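Local coordinates for protein HIRA (Homo sapiens, PDB 5YJE) that cooperates with ASF1A in replication-independent chromatin assembly, as a histone chaperone that works as a trimer, at residues B[285-298]-B[336-348]. Sequence-based numbering, arbitrary orientation.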
# COMPACT_ATOMS: atom_id res chain seq x y z
N LEU B 285 -21.09 3.94 1.31
CA LEU B 285 -19.87 3.55 2.01
C LEU B 285 -18.64 3.61 1.09
O LEU B 285 -17.60 4.17 1.45
CB LEU B 285 -20.05 2.15 2.58
CG LEU B 285 -18.87 1.50 3.31
CD1 LEU B 285 -18.52 2.27 4.54
CD2 LEU B 285 -19.27 0.10 3.69
N THR B 286 -18.75 3.03 -0.11
CA THR B 286 -17.67 3.06 -1.10
C THR B 286 -17.24 4.49 -1.43
O THR B 286 -16.04 4.77 -1.58
CB THR B 286 -18.13 2.33 -2.36
OG1 THR B 286 -18.41 0.97 -2.06
CG2 THR B 286 -17.07 2.37 -3.42
N LEU B 287 -18.20 5.39 -1.59
CA LEU B 287 -17.94 6.80 -1.82
C LEU B 287 -17.45 7.51 -0.57
O LEU B 287 -17.04 8.68 -0.66
CB LEU B 287 -19.21 7.48 -2.34
CG LEU B 287 -19.49 7.57 -3.85
CD1 LEU B 287 -18.44 8.42 -4.57
CD2 LEU B 287 -19.52 6.19 -4.44
N GLN B 288 -17.49 6.85 0.59
CA GLN B 288 -17.17 7.49 1.87
C GLN B 288 -17.98 8.78 2.05
O GLN B 288 -17.46 9.79 2.52
CB GLN B 288 -15.67 7.77 2.00
CG GLN B 288 -14.79 6.55 1.82
CD GLN B 288 -13.30 6.88 1.89
OE1 GLN B 288 -12.90 7.96 2.35
NE2 GLN B 288 -12.47 5.95 1.42
N SER B 289 -19.25 8.73 1.68
CA SER B 289 -20.16 9.88 1.80
C SER B 289 -21.01 9.69 3.05
O SER B 289 -22.02 8.99 3.02
CB SER B 289 -21.01 10.00 0.54
OG SER B 289 -22.16 10.79 0.79
N SER B 290 -20.62 10.36 4.14
CA SER B 290 -21.11 10.01 5.47
C SER B 290 -22.59 10.33 5.65
O SER B 290 -23.35 9.50 6.18
CB SER B 290 -20.28 10.72 6.55
OG SER B 290 -20.70 12.07 6.70
N HIS B 291 -23.02 11.54 5.28
CA HIS B 291 -24.42 11.87 5.44
C HIS B 291 -25.29 10.92 4.62
O HIS B 291 -26.34 10.45 5.10
CB HIS B 291 -24.67 13.33 5.04
N GLU B 292 -24.86 10.58 3.40
CA GLU B 292 -25.64 9.68 2.55
C GLU B 292 -25.59 8.25 3.06
O GLU B 292 -26.60 7.52 2.98
CB GLU B 292 -25.15 9.77 1.11
CG GLU B 292 -25.59 11.07 0.41
CD GLU B 292 -25.17 11.16 -1.05
OE1 GLU B 292 -24.04 10.73 -1.38
OE2 GLU B 292 -25.98 11.64 -1.87
N TYR B 293 -24.45 7.83 3.62
CA TYR B 293 -24.38 6.52 4.24
C TYR B 293 -25.38 6.40 5.38
O TYR B 293 -26.16 5.44 5.44
CB TYR B 293 -22.97 6.22 4.75
CG TYR B 293 -22.89 4.83 5.38
CD1 TYR B 293 -22.78 3.70 4.59
CD2 TYR B 293 -22.92 4.65 6.76
CE1 TYR B 293 -22.71 2.43 5.15
CE2 TYR B 293 -22.85 3.38 7.33
CZ TYR B 293 -22.75 2.27 6.52
OH TYR B 293 -22.68 1.00 7.04
N ARG B 294 -25.36 7.37 6.29
CA ARG B 294 -26.29 7.34 7.41
C ARG B 294 -27.74 7.35 6.93
O ARG B 294 -28.57 6.58 7.43
CB ARG B 294 -26.03 8.52 8.34
CG ARG B 294 -27.06 8.69 9.43
CD ARG B 294 -26.76 9.86 10.35
NE ARG B 294 -27.91 10.13 11.21
CZ ARG B 294 -29.00 10.78 10.80
NH1 ARG B 294 -29.07 11.25 9.56
NH2 ARG B 294 -30.01 10.96 11.65
N HIS B 295 -28.05 8.18 5.94
CA HIS B 295 -29.40 8.25 5.41
C HIS B 295 -29.86 6.89 4.88
O HIS B 295 -30.91 6.37 5.27
CB HIS B 295 -29.47 9.30 4.31
CG HIS B 295 -30.75 9.27 3.55
ND1 HIS B 295 -31.96 9.60 4.12
CD2 HIS B 295 -31.03 8.92 2.27
CE1 HIS B 295 -32.92 9.48 3.23
NE2 HIS B 295 -32.38 9.07 2.09
N TRP B 296 -29.07 6.29 3.98
CA TRP B 296 -29.48 5.04 3.36
C TRP B 296 -29.46 3.88 4.35
O TRP B 296 -30.29 2.96 4.24
CB TRP B 296 -28.61 4.74 2.15
CG TRP B 296 -28.96 5.61 1.02
CD1 TRP B 296 -28.23 6.63 0.53
CD2 TRP B 296 -30.16 5.55 0.24
NE1 TRP B 296 -28.88 7.21 -0.53
CE2 TRP B 296 -30.07 6.57 -0.72
CE3 TRP B 296 -31.30 4.72 0.26
CZ2 TRP B 296 -31.08 6.79 -1.66
CZ3 TRP B 296 -32.29 4.94 -0.66
CH2 TRP B 296 -32.17 5.96 -1.62
N LEU B 297 -28.53 3.87 5.30
CA LEU B 297 -28.57 2.85 6.34
C LEU B 297 -29.86 2.95 7.13
O LEU B 297 -30.44 1.92 7.51
CB LEU B 297 -27.36 2.98 7.27
CG LEU B 297 -27.34 1.99 8.44
CD1 LEU B 297 -27.08 0.56 7.95
CD2 LEU B 297 -26.31 2.40 9.52
N LEU B 298 -30.34 4.17 7.37
CA LEU B 298 -31.54 4.31 8.18
C LEU B 298 -32.80 3.92 7.41
O LEU B 298 -33.71 3.28 7.97
CB LEU B 298 -31.67 5.74 8.69
CG LEU B 298 -30.52 5.96 9.70
CD1 LEU B 298 -30.48 7.37 10.35
CD2 LEU B 298 -30.43 4.80 10.73
N VAL B 336 -17.45 4.09 11.32
CA VAL B 336 -17.61 3.83 9.89
C VAL B 336 -17.87 5.18 9.24
O VAL B 336 -18.74 5.93 9.70
CB VAL B 336 -18.77 2.84 9.58
CG1 VAL B 336 -20.08 3.26 10.26
CG2 VAL B 336 -18.98 2.72 8.08
N VAL B 337 -17.07 5.52 8.23
CA VAL B 337 -17.41 6.66 7.39
C VAL B 337 -17.49 7.89 8.31
O VAL B 337 -18.26 8.84 8.10
CB VAL B 337 -18.67 6.27 6.57
CG1 VAL B 337 -19.50 7.32 6.17
CG2 VAL B 337 -18.26 5.58 5.33
N GLY B 338 -16.64 7.89 9.34
CA GLY B 338 -16.54 8.98 10.29
C GLY B 338 -17.81 9.19 11.09
O GLY B 338 -18.28 10.32 11.23
N LEU B 339 -18.38 8.11 11.61
CA LEU B 339 -19.56 8.19 12.46
C LEU B 339 -19.44 7.17 13.58
O LEU B 339 -18.90 6.07 13.38
CB LEU B 339 -20.84 7.94 11.65
CG LEU B 339 -21.26 9.01 10.66
CD1 LEU B 339 -22.36 8.49 9.75
CD2 LEU B 339 -21.73 10.25 11.39
N ARG B 340 -19.90 7.55 14.77
CA ARG B 340 -19.92 6.63 15.90
C ARG B 340 -21.02 5.59 15.66
O ARG B 340 -22.20 5.94 15.63
CB ARG B 340 -20.14 7.40 17.20
N LYS B 341 -20.63 4.33 15.45
CA LYS B 341 -21.61 3.32 15.06
C LYS B 341 -22.70 3.16 16.11
O LYS B 341 -23.89 3.13 15.79
CB LYS B 341 -20.93 1.98 14.79
CG LYS B 341 -19.68 2.09 13.98
CD LYS B 341 -19.05 0.74 13.69
CE LYS B 341 -18.76 0.59 12.21
NZ LYS B 341 -18.30 -0.78 11.86
N ARG B 342 -22.29 3.07 17.38
CA ARG B 342 -23.26 2.93 18.46
C ARG B 342 -24.25 4.09 18.47
O ARG B 342 -25.42 3.90 18.85
CB ARG B 342 -22.54 2.81 19.80
CG ARG B 342 -21.64 1.58 19.91
CD ARG B 342 -21.33 1.25 21.36
NE ARG B 342 -20.09 0.50 21.53
CZ ARG B 342 -19.98 -0.82 21.39
NH1 ARG B 342 -21.05 -1.52 21.03
NH2 ARG B 342 -18.82 -1.43 21.58
N GLU B 343 -23.82 5.28 18.05
CA GLU B 343 -24.77 6.39 17.91
C GLU B 343 -25.82 6.07 16.86
O GLU B 343 -27.02 6.33 17.07
CB GLU B 343 -24.03 7.68 17.57
N LEU B 344 -25.41 5.49 15.73
CA LEU B 344 -26.37 5.12 14.70
C LEU B 344 -27.32 4.04 15.19
O LEU B 344 -28.53 4.12 14.95
CB LEU B 344 -25.66 4.67 13.43
CG LEU B 344 -24.96 5.82 12.69
CD1 LEU B 344 -23.95 5.27 11.69
CD2 LEU B 344 -25.97 6.72 12.01
N LEU B 345 -26.79 3.02 15.87
CA LEU B 345 -27.65 2.00 16.48
C LEU B 345 -28.69 2.64 17.39
O LEU B 345 -29.87 2.27 17.37
CB LEU B 345 -26.80 1.00 17.26
CG LEU B 345 -27.55 -0.08 18.05
CD1 LEU B 345 -28.12 -1.17 17.14
CD2 LEU B 345 -26.62 -0.66 19.09
N LYS B 346 -28.26 3.62 18.19
CA LYS B 346 -29.20 4.40 19.00
C LYS B 346 -30.23 5.11 18.13
O LYS B 346 -31.40 5.23 18.52
CB LYS B 346 -28.43 5.41 19.86
N GLU B 347 -29.83 5.58 16.94
CA GLU B 347 -30.81 6.17 16.04
C GLU B 347 -31.73 5.13 15.41
O GLU B 347 -32.77 5.50 14.87
CB GLU B 347 -30.11 6.97 14.93
CG GLU B 347 -29.25 8.12 15.42
CD GLU B 347 -28.93 9.13 14.33
OE1 GLU B 347 -28.07 8.85 13.47
OE2 GLU B 347 -29.54 10.23 14.35
N LEU B 348 -31.36 3.85 15.46
CA LEU B 348 -32.21 2.77 14.98
C LEU B 348 -33.28 2.37 15.98
O LEU B 348 -34.46 2.26 15.62
CB LEU B 348 -31.38 1.53 14.62
CG LEU B 348 -30.41 1.73 13.50
CD1 LEU B 348 -29.71 0.42 13.21
CD2 LEU B 348 -31.31 2.14 12.34
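Val336 sets CG2 obliquely against the ring of Tyr293, 4.0 Å from its CE2, and the same methyl reaches CD1 of Leu285. Val337 packs into the bend between helices 266-286 and 290-307: with CG1 anti to the backbone N (chi1 153°), that methyl sits over Ser290 and the CB of Tyr293, while CG2 meets Leu285 CD1 at 3.4 Å. The bend itself is a Schellman motif at Gln288 followed by Ser289 as N-cap. Val336 and Val337 belong to a two-stranded hairpin, 335-336 with 339-340, that leads into helix 341-353, so the contact joins hairpin and helix to a helical corner of HIRA's C-terminal region. Leu339 CD1 touches Arg294 CB at 3.9 Å. In helix 341-348, inclined 37° to helix 290-298, Leu344 CD2 lies against CG and CD of Arg294. Glu347 receives the extended arginine in a side-on salt bridge, NE to OE1 at 2.6 Å and NH2 to OE2 at 2.8 Å, with guanidinium and carboxylate planes 37° apart; Leu298 CD1 covers one guanidinium face. An alanine in place of Arg294 would probably leave Glu347 without this cationic mate and Leu344 with less to pack on. Leu348 CD2 meets Leu298 CD2 at 3.2 Å, the two side chains crossing at a slant.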